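PDB 4GEY: porin B from Pseudomonas putida, which forms a beta-barrel channel in the outer membrane and probably lets glucose and related carbohydrates pass selectively into the periplasm. Local coordinates for residues W241-N246 with G250-G255; G176-G181 with N315-D320; D106-P111 with D423-A428; S117-V122 with Q411-P416. The protein carries 2 engineered substitutions. All blocks are in the same frame, centred on the assembly; numbering follows the deposited sequence.

Contact 1 of 4, residues W241-N246 with G250-G255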
# COMPACT_ATOMS: atom_id res chain seq x y z
N TRP A 241 5.68 -4.06 18.21
CA TRP A 241 6.88 -4.24 19.02
C TRP A 241 8.12 -3.83 18.22
O TRP A 241 8.35 -4.34 17.11
CB TRP A 241 6.99 -5.70 19.44
CG TRP A 241 8.13 -6.03 20.36
CD1 TRP A 241 8.68 -5.23 21.31
CD2 TRP A 241 8.85 -7.27 20.41
NE1 TRP A 241 9.69 -5.90 21.97
CE2 TRP A 241 9.82 -7.15 21.43
CE3 TRP A 241 8.77 -8.48 19.70
CZ2 TRP A 241 10.71 -8.18 21.76
CZ3 TRP A 241 9.65 -9.51 20.03
CH2 TRP A 241 10.60 -9.35 21.04
N SER A 242 8.92 -2.91 18.77
CA SER A 242 10.14 -2.45 18.11
C SER A 242 11.36 -2.70 18.97
O SER A 242 11.96 -1.76 19.50
CB SER A 242 10.06 -0.96 17.81
OG SER A 242 8.90 -0.65 17.06
N PRO A 243 11.75 -3.97 19.11
CA PRO A 243 12.90 -4.28 19.97
C PRO A 243 14.23 -4.06 19.24
O PRO A 243 14.25 -3.84 18.03
CB PRO A 243 12.72 -5.77 20.22
CG PRO A 243 12.12 -6.27 18.94
CD PRO A 243 11.24 -5.16 18.42
N LYS A 244 15.32 -4.12 19.99
CA LYS A 244 16.65 -4.20 19.39
C LYS A 244 17.11 -5.64 19.48
O LYS A 244 17.05 -6.25 20.54
CB LYS A 244 17.64 -3.29 20.12
CG LYS A 244 17.22 -1.83 20.17
CD LYS A 244 17.81 -1.01 19.03
CE LYS A 244 17.34 0.45 19.09
NZ LYS A 244 15.87 0.64 18.82
N VAL A 245 17.53 -6.21 18.36
CA VAL A 245 18.08 -7.55 18.34
C VAL A 245 19.54 -7.39 17.98
O VAL A 245 19.85 -6.89 16.90
CB VAL A 245 17.37 -8.45 17.30
CG1 VAL A 245 17.83 -9.89 17.44
CG2 VAL A 245 15.86 -8.34 17.43
N ASN A 246 20.42 -7.77 18.90
CA ASN A 246 21.86 -7.58 18.72
C ASN A 246 22.24 -6.13 18.44
O ASN A 246 23.10 -5.87 17.60
CB ASN A 246 22.37 -8.46 17.57
CG ASN A 246 22.36 -9.92 17.91
OD1 ASN A 246 22.59 -10.31 19.05
ND2 ASN A 246 22.11 -10.75 16.91
N GLY A 250 14.48 -3.61 14.98
CA GLY A 250 13.44 -4.34 14.28
C GLY A 250 12.07 -3.75 14.59
O GLY A 250 11.93 -2.89 15.45
N GLU A 251 11.05 -4.23 13.89
CA GLU A 251 9.68 -3.83 14.16
C GLU A 251 8.70 -4.96 13.81
O GLU A 251 8.65 -5.43 12.68
CB GLU A 251 9.35 -2.56 13.37
CG GLU A 251 7.97 -2.01 13.64
CD GLU A 251 7.55 -0.98 12.61
OE1 GLU A 251 8.15 0.12 12.59
OE2 GLU A 251 6.64 -1.28 11.81
N TYR A 252 7.94 -5.40 14.80
CA TYR A 252 7.01 -6.50 14.58
C TYR A 252 5.59 -6.05 14.87
O TYR A 252 5.32 -5.48 15.92
CB TYR A 252 7.41 -7.71 15.44
CG TYR A 252 8.81 -8.19 15.16
CD1 TYR A 252 9.90 -7.61 15.81
CD2 TYR A 252 9.07 -9.18 14.22
CE1 TYR A 252 11.18 -8.01 15.56
CE2 TYR A 252 10.36 -9.59 13.96
CZ TYR A 252 11.41 -9.00 14.64
OH TYR A 252 12.70 -9.38 14.40
N ARG A 253 4.69 -6.29 13.92
CA ARG A 253 3.29 -5.87 14.03
C ARG A 253 2.37 -7.06 13.99
O ARG A 253 2.53 -7.93 13.14
CB ARG A 253 2.89 -4.98 12.86
CG ARG A 253 3.69 -3.70 12.70
CD ARG A 253 2.98 -2.75 11.77
NE ARG A 253 3.65 -1.45 11.73
CZ ARG A 253 3.12 -0.31 12.16
NH1 ARG A 253 1.89 -0.28 12.66
NH2 ARG A 253 3.83 0.81 12.07
N LEU A 254 1.38 -7.07 14.88
CA LEU A 254 0.32 -8.06 14.82
C LEU A 254 -1.01 -7.33 14.93
O LEU A 254 -1.21 -6.53 15.84
CB LEU A 254 0.47 -9.12 15.92
CG LEU A 254 -0.72 -10.05 16.18
CD1 LEU A 254 -0.86 -11.14 15.13
CD2 LEU A 254 -0.61 -10.67 17.53
N GLY A 255 -1.92 -7.59 13.98
CA GLY A 255 -3.18 -6.86 13.94
C GLY A 255 -4.40 -7.64 13.47
O GLY A 255 -4.30 -8.73 12.90
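With chi1 at -176°, the indole of Trp-241 swings to the carbonyl side of its residue, while chi1 of -58° places the phenol of Tyr-252 beside its own backbone N; the two side chains then run side by side, pointing the same way. CE3 of Trp-241 lies 4.1 Å from CD1 of Tyr-252, the ring planes inclined at 40°. Pro-243 completes the cluster: its CG sits over the centre of the indole, 3.5 Å above the plane, and its CD meets the phenol edge at Tyr-252 CD1, 3.8 Å away. These residues belong to the barrel hairpin of strands 232-245 and 248-259. Trp-241 and Tyr-252 form an antiparallel hydrogen-bonded pair, with Trp-241 N to Tyr-252 O at 2.7 Å and Tyr-252 N to Trp-241 O at 2.6 Å. Nearer the turn, Gly-250 N donates to Pro-243 O (3.1 Å). Glu-251 CG passes Ser-242 OG, and its OE2 receives Arg-253 NE at 3.0 Å from above the carboxylate plane. Trimming Glu-251 to an alanine would probably deprive Arg-253 NE of its carboxylate, leaving the arginine more dependent on its other salt bridge, to Glu-238. The Tyr-252 hydroxyl is hydrogen-bonded to Gln-297, and a detergent molecule touches this residue. Aromatic and proline carbon on one side of the hairpin, with ionic pairing on the other, is consistent with a lipid-facing outer surface backed by a polar interior.

Contact 2 of 4, residues G176-G181 with N315-D320; sequences GNWVGG and NFTVHD
Van der Waals packing carries this contact, through four buried side chains. Trp-178 and Thr-317 cross at about a right angle, the methyl CG2 of Thr-317 lying near the plane of the indole at its edge, about 3.7 Å from CD1. Trp-178 also offers its CB to the imidazole of His-319, at about 3.8 Å from NE2. The model sets Thr-317 CG2 and His-319 NE2 too near each other, so the approaches of these two atoms to Trp-178 are approximate. Beside it, Val-179 brings CG1 to within 3.7 Å of His-319 CE1, approaching the ring at a slant. That methyl stands between the backbone N and the carbonyl carbon of Val-179 (chi1 45°), and it is this branch that reaches the imidazole.

Helix 175-178 belongs to a long loop connection that folds into the channel, and Val-179 is the residue at which the chain leaves helical geometry; strand 309-319 is a stave of the barrel wall, and Thr-317 and His-319 direct their side chains inward from it. Bound glucose lies about 9 Å from the Trp-178 side chain, nearest atoms.

Polar interactions run to residues beyond the two segments. The imidazole is hydrogen-bonded through ND1 to the hydroxyl of Tyr-257, which ties down the ring against which Val-179 packs. The backbone oxygen of Trp-178 accepts from Asn-324 ND2, while Gly-180 O accepts from Arg-125 NH2, and Arg-125 belongs to the glucose pocket.

Ring packing extends the indole to the next strand, where Tyr-329 meets Trp-178 with their planes at about 50°.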
# COMPACT_ATOMS: atom_id res chain seq x y z
N GLY A 176 -4.43 -3.26 2.81
CA GLY A 176 -5.00 -2.31 1.87
C GLY A 176 -5.04 -2.78 0.43
O GLY A 176 -5.81 -2.26 -0.38
N ASN A 177 -4.21 -3.74 0.08
CA ASN A 177 -4.21 -4.24 -1.28
C ASN A 177 -5.24 -5.35 -1.48
O ASN A 177 -6.00 -5.34 -2.45
CB ASN A 177 -2.81 -4.70 -1.66
CG ASN A 177 -1.83 -3.54 -1.73
OD1 ASN A 177 -2.21 -2.42 -2.06
ND2 ASN A 177 -0.57 -3.81 -1.40
N TRP A 178 -5.30 -6.28 -0.54
CA TRP A 178 -6.10 -7.48 -0.72
C TRP A 178 -7.52 -7.37 -0.18
O TRP A 178 -8.37 -8.23 -0.47
CB TRP A 178 -5.33 -8.68 -0.13
CG TRP A 178 -3.86 -8.56 -0.40
CD1 TRP A 178 -2.84 -8.74 0.49
CD2 TRP A 178 -3.24 -8.18 -1.64
NE1 TRP A 178 -1.63 -8.52 -0.13
CE2 TRP A 178 -1.85 -8.18 -1.43
CE3 TRP A 178 -3.73 -7.86 -2.92
CZ2 TRP A 178 -0.96 -7.86 -2.44
CZ3 TRP A 178 -2.84 -7.54 -3.90
CH2 TRP A 178 -1.47 -7.55 -3.66
N VAL A 179 -7.79 -6.33 0.60
CA VAL A 179 -9.15 -6.00 0.97
C VAL A 179 -9.33 -4.50 0.66
O VAL A 179 -10.03 -3.75 1.34
CB VAL A 179 -9.54 -6.53 2.42
CG1 VAL A 179 -8.46 -6.26 3.42
CG2 VAL A 179 -10.90 -6.04 2.91
N GLY A 180 -8.68 -4.10 -0.42
CA GLY A 180 -8.75 -2.73 -0.91
C GLY A 180 -10.12 -2.28 -1.38
O GLY A 180 -10.29 -1.11 -1.70
N GLY A 181 -11.09 -3.19 -1.41
CA GLY A 181 -12.46 -2.82 -1.71
C GLY A 181 -13.12 -2.00 -0.61
O GLY A 181 -14.05 -1.24 -0.89
N ASN A 315 5.71 -10.15 5.36
CA ASN A 315 4.32 -9.77 5.56
C ASN A 315 3.45 -11.00 5.34
O ASN A 315 3.69 -11.80 4.43
CB ASN A 315 3.90 -8.68 4.57
CG ASN A 315 4.34 -7.29 5.00
OD1 ASN A 315 3.59 -6.57 5.66
ND2 ASN A 315 5.54 -6.89 4.60
N PHE A 316 2.45 -11.17 6.19
CA PHE A 316 1.48 -12.24 6.06
C PHE A 316 0.11 -11.62 6.27
O PHE A 316 -0.05 -10.66 7.03
CB PHE A 316 1.72 -13.36 7.09
CG PHE A 316 3.10 -13.94 7.04
CD1 PHE A 316 4.13 -13.39 7.80
CD2 PHE A 316 3.37 -15.04 6.24
CE1 PHE A 316 5.41 -13.93 7.75
CE2 PHE A 316 4.66 -15.58 6.19
CZ PHE A 316 5.67 -15.03 6.94
N THR A 317 -0.88 -12.18 5.61
CA THR A 317 -2.17 -11.56 5.63
C THR A 317 -3.18 -12.69 5.51
O THR A 317 -2.90 -13.72 4.87
CB THR A 317 -2.23 -10.53 4.49
OG1 THR A 317 -2.59 -9.24 4.98
CG2 THR A 317 -3.15 -10.97 3.42
N VAL A 318 -4.32 -12.54 6.17
CA VAL A 318 -5.34 -13.59 6.22
C VAL A 318 -6.72 -12.94 6.28
O VAL A 318 -6.95 -12.02 7.08
CB VAL A 318 -5.12 -14.54 7.44
CG1 VAL A 318 -6.43 -15.09 7.95
CG2 VAL A 318 -4.18 -15.68 7.07
N HIS A 319 -7.64 -13.43 5.44
CA HIS A 319 -8.95 -12.79 5.27
C HIS A 319 -10.12 -13.76 5.30
O HIS A 319 -9.95 -14.95 5.00
CB HIS A 319 -8.98 -12.02 3.96
CG HIS A 319 -7.79 -11.14 3.78
ND1 HIS A 319 -7.69 -9.91 4.38
CD2 HIS A 319 -6.63 -11.34 3.12
CE1 HIS A 319 -6.52 -9.37 4.08
NE2 HIS A 319 -5.87 -10.21 3.30
N ASP A 320 -11.30 -13.26 5.65
CA ASP A 320 -12.45 -14.13 5.81
C ASP A 320 -12.81 -14.84 4.51
O ASP A 320 -13.00 -14.20 3.47
CB ASP A 320 -13.64 -13.39 6.45
CG ASP A 320 -14.29 -12.36 5.53
OD1 ASP A 320 -15.22 -12.75 4.78
OD2 ASP A 320 -13.90 -11.17 5.58

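Contact 3 of 4, residues D106-P111 with D423-A428; sequences DRISDP and DNALVA. With DMU (decyl-beta-D-maltopyranoside), chain K.
Here a loop helix packs against the inner surface of the porin barrel: Ile-108, at the end of helix 103-108, presses on Ala-425 and Val-427 of the last strand. The isoleucine spreads along the strand, CG1 resting 4.0 Å from Ala-425 CB and CD1 reaching 3.9 Å from Val-427 CG2. Chi1 of -77° sets its CG1 beside the backbone N, near Ala-425; the turn about chi2 (95°) then sends CD1 to the valine. Ala-425 and Val-427, two residues apart, both point toward the helix, whereas Leu-426 between them points away and touches a detergent on the outer side. The join is purely apolar and small, about 97 Å² in all.

Next to Ala-425 in the chain, Asn-424 grips the maltoside head of a decyl-maltopyranoside. The detergent hydroxyl O49 donates to Asn-424 OD1 at 2.7 Å, and Asn-424 ND2 gives a fairly straight bond to the glycosidic oxygen O16 at 3.1 Å, with a weaker one to O49. The amide thus uses both its ends on one sugar.

On the helix side, Arg-107 NE bonds to Asp-106 O at 3.0 Å, from above the carbonyl plane, and its NH1 forms a salt bridge with Asp-63. Leu-103 of helix 103-108 touches both Ile-108 and Val-427, and Pro-416 touches Ile-108. The final strand runs between strands 404-414 and 42-57, Val-427 meeting Gln-411 on one and Ala-53 on the other, where the barrel closes on itself.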
# COMPACT_ATOMS: atom_id res chain seq x y z
N ASP A 106 -2.73 -2.58 -19.02
CA ASP A 106 -2.63 -2.40 -20.46
C ASP A 106 -1.93 -3.53 -21.20
O ASP A 106 -2.16 -3.70 -22.39
CB ASP A 106 -2.00 -1.04 -20.78
CG ASP A 106 -2.89 0.12 -20.37
OD1 ASP A 106 -4.12 -0.10 -20.26
OD2 ASP A 106 -2.38 1.25 -20.14
N ARG A 107 -1.09 -4.30 -20.51
CA ARG A 107 -0.42 -5.45 -21.15
C ARG A 107 -0.45 -6.79 -20.36
O ARG A 107 -0.68 -7.84 -20.95
CB ARG A 107 1.04 -5.12 -21.49
CG ARG A 107 1.23 -4.06 -22.55
CD ARG A 107 0.83 -4.50 -23.96
NE ARG A 107 -0.05 -3.50 -24.55
CZ ARG A 107 0.24 -2.79 -25.63
NH1 ARG A 107 1.38 -2.99 -26.26
NH2 ARG A 107 -0.62 -1.89 -26.08
N ILE A 108 -0.20 -6.75 -19.06
CA ILE A 108 -0.01 -7.99 -18.29
C ILE A 108 -1.29 -8.79 -18.04
O ILE A 108 -1.30 -10.01 -18.24
CB ILE A 108 0.67 -7.71 -16.93
CG1 ILE A 108 2.17 -7.48 -17.12
CG2 ILE A 108 0.48 -8.86 -15.97
CD1 ILE A 108 2.52 -6.04 -17.24
N SER A 109 -2.35 -8.11 -17.62
CA SER A 109 -3.58 -8.78 -17.17
C SER A 109 -4.44 -9.42 -18.25
O SER A 109 -4.55 -8.94 -19.37
CB SER A 109 -4.46 -7.79 -16.41
OG SER A 109 -3.92 -7.51 -15.14
N ASP A 110 -5.06 -10.52 -17.89
CA ASP A 110 -6.23 -10.96 -18.61
C ASP A 110 -7.28 -9.85 -18.41
O ASP A 110 -7.54 -9.44 -17.29
CB ASP A 110 -6.73 -12.26 -18.00
CG ASP A 110 -7.63 -13.02 -18.91
OD1 ASP A 110 -8.77 -12.56 -19.15
OD2 ASP A 110 -7.19 -14.10 -19.38
N PRO A 111 -7.87 -9.35 -19.50
CA PRO A 111 -8.86 -8.27 -19.32
C PRO A 111 -10.07 -8.66 -18.50
O PRO A 111 -10.77 -7.75 -18.05
CB PRO A 111 -9.28 -7.93 -20.76
CG PRO A 111 -8.86 -9.10 -21.59
CD PRO A 111 -7.63 -9.65 -20.92
N ASP A 423 0.99 -16.28 -19.46
CA ASP A 423 2.42 -16.55 -19.35
C ASP A 423 3.09 -15.64 -18.34
O ASP A 423 2.65 -14.51 -18.12
CB ASP A 423 3.09 -16.38 -20.70
CG ASP A 423 2.59 -17.36 -21.73
OD1 ASP A 423 2.21 -18.49 -21.34
OD2 ASP A 423 2.57 -17.00 -22.92
N ASN A 424 4.15 -16.15 -17.71
CA ASN A 424 4.94 -15.35 -16.77
C ASN A 424 5.35 -14.05 -17.43
O ASN A 424 5.69 -14.04 -18.61
CB ASN A 424 6.19 -16.11 -16.33
CG ASN A 424 5.88 -17.38 -15.57
OD1 ASN A 424 4.71 -17.75 -15.40
ND2 ASN A 424 6.91 -18.07 -15.12
N ALA A 425 5.31 -12.96 -16.68
CA ALA A 425 5.67 -11.66 -17.22
C ALA A 425 7.02 -11.18 -16.67
O ALA A 425 7.26 -11.26 -15.46
CB ALA A 425 4.58 -10.64 -16.92
N LEU A 426 7.88 -10.68 -17.56
CA LEU A 426 9.10 -10.00 -17.14
C LEU A 426 8.94 -8.52 -17.42
O LEU A 426 8.72 -8.12 -18.57
CB LEU A 426 10.32 -10.54 -17.88
CG LEU A 426 11.69 -10.05 -17.41
CD1 LEU A 426 11.93 -10.55 -16.02
CD2 LEU A 426 12.78 -10.53 -18.33
N VAL A 427 9.03 -7.70 -16.37
CA VAL A 427 8.80 -6.28 -16.51
C VAL A 427 10.03 -5.48 -16.06
O VAL A 427 10.67 -5.81 -15.06
CB VAL A 427 7.56 -5.85 -15.70
CG1 VAL A 427 7.39 -4.33 -15.71
CG2 VAL A 427 6.29 -6.55 -16.24
N ALA A 428 10.36 -4.45 -16.84
CA ALA A 428 11.41 -3.51 -16.48
C ALA A 428 10.77 -2.27 -15.87
O ALA A 428 9.84 -1.70 -16.45
CB ALA A 428 12.22 -3.15 -17.69
C1 DMU K . 5.16 -21.39 -14.93
C2 DMU K . 4.18 -22.39 -15.22
C3 DMU K . 4.72 -23.58 -15.90
C4 DMU K . 6.00 -24.15 -15.24
O5 DMU K . 6.87 -23.02 -14.63
C6 DMU K . 6.19 -21.88 -14.05
O7 DMU K . 3.76 -24.66 -15.90
O16 DMU K . 7.16 -20.86 -13.77
C18 DMU K . 8.13 -21.08 -12.74
C19 DMU K . 9.44 -20.24 -12.78
C22 DMU K . 10.14 -19.87 -11.42
C25 DMU K . 11.33 -18.90 -11.46
C28 DMU K . 11.54 -17.96 -10.28
C31 DMU K . 12.59 -16.86 -10.35
C34 DMU K . 12.74 -15.90 -9.19
O49 DMU K . 4.47 -20.22 -14.35
O55 DMU K . 3.06 -21.78 -15.95
C57 DMU K . 6.73 -24.88 -16.11
O61 DMU K . 7.61 -25.79 -15.55
C5 DMU K . 2.42 -26.17 -17.06
C7 DMU K . 3.24 -27.30 -17.35
C8 DMU K . 3.76 -27.27 -18.73
C9 DMU K . 4.66 -26.02 -19.03
O1 DMU K . 4.23 -24.84 -18.13
C10 DMU K . 3.17 -24.92 -17.13
O2 DMU K . 4.50 -28.43 -18.97
O3 DMU K . 1.76 -26.31 -15.74
O4 DMU K . 2.43 -28.49 -17.15
C11 DMU K . 4.59 -25.62 -20.29
O6 DMU K . 4.82 -26.57 -21.26

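Contact 4 of 4, residues S117-V122 with Q411-P416. With BGC (beta-D-glucopyranose), chain B; C8E ((hydroxyethyloxy)tri(ethyloxy)octane), chain F; DMU (decyl-beta-D-maltopyranoside), chain K.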
# COMPACT_ATOMS: atom_id res chain seq x y z
N SER A 117 -1.72 -7.71 -7.64
CA SER A 117 -0.69 -6.71 -7.46
C SER A 117 -0.58 -5.85 -8.72
O SER A 117 -1.40 -5.96 -9.64
CB SER A 117 0.66 -7.38 -7.15
OG SER A 117 1.65 -6.42 -6.80
N SER A 118 0.43 -4.99 -8.76
CA SER A 118 0.55 -3.98 -9.80
C SER A 118 2.02 -3.63 -9.95
O SER A 118 2.75 -3.51 -8.96
CB SER A 118 -0.24 -2.73 -9.41
OG SER A 118 0.21 -1.60 -10.14
N VAL A 119 2.46 -3.46 -11.19
CA VAL A 119 3.87 -3.22 -11.45
C VAL A 119 4.22 -1.75 -11.34
O VAL A 119 5.37 -1.35 -11.54
CB VAL A 119 4.30 -3.76 -12.82
CG1 VAL A 119 4.03 -5.24 -12.87
CG2 VAL A 119 3.54 -3.05 -13.94
N GLN A 120 3.22 -0.94 -11.02
CA GLN A 120 3.45 0.48 -10.80
C GLN A 120 2.62 0.92 -9.60
O GLN A 120 1.54 1.49 -9.77
CB GLN A 120 3.07 1.30 -12.03
CG GLN A 120 4.00 1.12 -13.20
CD GLN A 120 3.37 1.52 -14.54
OE1 GLN A 120 2.79 0.69 -15.25
NE2 GLN A 120 3.48 2.81 -14.89
N GLU A 121 3.14 0.67 -8.39
CA GLU A 121 2.40 0.93 -7.15
C GLU A 121 1.79 2.32 -7.11
O GLU A 121 0.76 2.53 -6.51
CB GLU A 121 3.27 0.73 -5.90
CG GLU A 121 4.46 1.70 -5.75
CD GLU A 121 4.10 3.02 -5.08
OE1 GLU A 121 4.94 3.95 -5.06
OE2 GLU A 121 2.98 3.14 -4.54
N VAL A 122 2.44 3.30 -7.72
CA VAL A 122 1.96 4.65 -7.55
C VAL A 122 0.65 4.92 -8.32
O VAL A 122 -0.02 5.92 -8.06
CB VAL A 122 3.04 5.67 -7.88
CG1 VAL A 122 3.09 5.92 -9.39
CG2 VAL A 122 2.79 6.94 -7.12
N GLN A 411 10.98 -6.82 -12.40
CA GLN A 411 9.83 -7.47 -11.79
C GLN A 411 9.45 -8.72 -12.55
O GLN A 411 9.49 -8.75 -13.78
CB GLN A 411 8.65 -6.52 -11.77
CG GLN A 411 8.79 -5.41 -10.77
CD GLN A 411 7.63 -4.48 -10.81
OE1 GLN A 411 6.51 -4.87 -10.50
NE2 GLN A 411 7.88 -3.23 -11.19
N TYR A 412 9.06 -9.76 -11.80
CA TYR A 412 8.65 -11.03 -12.39
C TYR A 412 7.32 -11.45 -11.80
O TYR A 412 7.14 -11.46 -10.59
CB TYR A 412 9.68 -12.12 -12.09
CG TYR A 412 9.57 -13.33 -13.00
CD1 TYR A 412 9.88 -13.24 -14.36
CD2 TYR A 412 9.19 -14.57 -12.51
CE1 TYR A 412 9.79 -14.34 -15.19
CE2 TYR A 412 9.10 -15.68 -13.34
CZ TYR A 412 9.40 -15.56 -14.68
OH TYR A 412 9.31 -16.66 -15.50
N ILE A 413 6.39 -11.84 -12.67
CA ILE A 413 5.03 -12.16 -12.25
C ILE A 413 4.57 -13.52 -12.78
O ILE A 413 4.43 -13.72 -13.99
CB ILE A 413 4.05 -11.08 -12.72
CG1 ILE A 413 4.59 -9.70 -12.38
CG2 ILE A 413 2.70 -11.26 -12.07
CD1 ILE A 413 4.04 -8.66 -13.25
N LYS A 414 4.30 -14.44 -11.86
CA LYS A 414 3.83 -15.77 -12.22
C LYS A 414 2.32 -15.82 -12.05
O LYS A 414 1.81 -15.51 -10.97
CB LYS A 414 4.49 -16.81 -11.33
CG LYS A 414 4.29 -18.24 -11.81
CD LYS A 414 3.66 -19.10 -10.73
CE LYS A 414 2.33 -19.68 -11.19
NZ LYS A 414 2.44 -20.59 -12.35
N SER A 415 1.63 -16.23 -13.11
CA SER A 415 0.17 -16.21 -13.12
C SER A 415 -0.42 -14.86 -12.69
O SER A 415 -0.90 -14.72 -11.57
CB SER A 415 -0.40 -17.31 -12.23
OG SER A 415 -0.03 -18.59 -12.71
N PRO A 416 -0.35 -13.87 -13.59
CA PRO A 416 -1.06 -12.61 -13.39
C PRO A 416 -2.53 -12.88 -13.12
O PRO A 416 -3.13 -13.71 -13.80
CB PRO A 416 -0.88 -11.91 -14.73
CG PRO A 416 0.42 -12.41 -15.21
CD PRO A 416 0.44 -13.86 -14.83
C2 BGC B . -2.03 2.82 -5.38
C3 BGC B . -1.18 2.77 -4.27
C4 BGC B . -1.91 2.94 -3.02
C5 BGC B . -3.08 1.93 -2.84
C6 BGC B . -3.92 2.20 -1.81
C1 BGC B . -3.03 1.79 -5.36
O1 BGC B . -3.83 1.92 -6.48
O2 BGC B . -1.22 2.69 -6.60
O3 BGC B . -0.15 3.81 -4.43
O4 BGC B . -1.00 2.86 -1.96
O5 BGC B . -3.84 1.93 -4.16
O6 BGC B . -4.89 3.18 -1.95
C7 C8E F . 12.86 -10.58 -9.96
C8 C8E F . 13.36 -10.61 -11.40
O9 C8E F . 13.82 -11.91 -11.68
C10 C8E F . 13.50 -12.37 -12.98
C11 C8E F . 13.97 -13.81 -13.14
O12 C8E F . 13.54 -14.34 -14.38
C13 C8E F . 13.29 -15.73 -14.28
C14 C8E F . 13.14 -16.38 -15.65
O15 C8E F . 13.52 -17.74 -15.53
C16 C8E F . 12.42 -18.63 -15.44
C17 C8E F . 11.71 -18.75 -16.79
O18 C8E F . 12.53 -19.48 -17.68
C19 C8E F . 12.16 -20.84 -17.77
C20 C8E F . 12.76 -21.41 -19.04
O21 C8E F . 13.78 -20.54 -19.51
C1 DMU K . 5.16 -21.39 -14.93
C2 DMU K . 4.18 -22.39 -15.22
C3 DMU K . 4.72 -23.58 -15.90
C4 DMU K . 6.00 -24.15 -15.24
O5 DMU K . 6.87 -23.02 -14.63
C6 DMU K . 6.19 -21.88 -14.05
O7 DMU K . 3.76 -24.66 -15.90
O16 DMU K . 7.16 -20.86 -13.77
C18 DMU K . 8.13 -21.08 -12.74
C19 DMU K . 9.44 -20.24 -12.78
C22 DMU K . 10.14 -19.87 -11.42
C25 DMU K . 11.33 -18.90 -11.46
C28 DMU K . 11.54 -17.96 -10.28
C31 DMU K . 12.59 -16.86 -10.35
C34 DMU K . 12.74 -15.90 -9.19
O49 DMU K . 4.47 -20.22 -14.35
O55 DMU K . 3.06 -21.78 -15.95
C57 DMU K . 6.73 -24.88 -16.11
O61 DMU K . 7.61 -25.79 -15.55
C5 DMU K . 2.42 -26.17 -17.06
C7 DMU K . 3.24 -27.30 -17.35
C8 DMU K . 3.76 -27.27 -18.73
C9 DMU K . 4.66 -26.02 -19.03
O1 DMU K . 4.23 -24.84 -18.13
C10 DMU K . 3.17 -24.92 -17.13
O2 DMU K . 4.50 -28.43 -18.97
O3 DMU K . 1.76 -26.31 -15.74
O4 DMU K . 2.43 -28.49 -17.15
C11 DMU K . 4.59 -25.62 -20.29
O6 DMU K . 4.82 -26.57 -21.26
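Gln-411 NE2 donates to the backbone O of Val-119 at 3.2 Å and 171°, tying a loop folded into the channel to strand 404-414 of the barrel wall. The oxygen of Val-119 lies close to the amide plane of Gln-411, whereas NE2 stands 20° out of the carbonyl plane. The amide also presents OE1 to Val-119 CB at 3.4 Å, and the valine's CG1 packs on CD1 of Ile-413, the two side chains crossing at about a right angle. Gln-411 reaches the loop because its chain is extended beyond CG (chi2 178°).

In the second shell, Asn-167 ND2 donates to Gln-411 OE1; both ends of the amide are engaged, which probably fixes which way round it lies. Val-119 O gains a second donor in Gln-166 NE2. A leucine at Gln-411 would probably leave Asn-167 ND2 without this acceptor and Val-119 O with Gln-166 alone of its two donors. Ser-118 OG accepts from Gln-120 N at 3.2 Å in an ST turn, while Asn-102 bonds to the same hydroxyl.

Farther along the loop is the glucose pocket, where sugar O3 donates to Glu-121 O, though the sugar's exact position there is doubtful; Glu-121 OE1 is paired with Lys-431. On the outer side of the strand a C8E detergent lies over one face of the Tyr-412 ring. The chain of Lys-414, bent at three torsions, hydrogen-bonds through NZ to the maltoside oxygen O49 at 2.9 Å.

How the contacts relate
All four contacts involve strands of the barrel wall. Along the chain, contact 3 spans the widest interval and encloses contact 4, which encloses contact 2, which encloses the local hairpin of contact 1. Contacts 3 and 4 have centres 8 Å apart on the neighbouring strands 404-414 and 425-435; Val-427 N meets Gln-411 O across them, and both touch the same maltoside. Contact 2 lies 16 Å from contact 4, centre to centre, with Trp-178 packing on Ser-117. The centres of contacts 1 and 3 are 36 Å apart, on opposite sides of the chain's centre. Contacts 2, 3 and 4 join inward-folded segments to the wall; 2 and 4, nearer the bound glucose, probably help shape the sugar path.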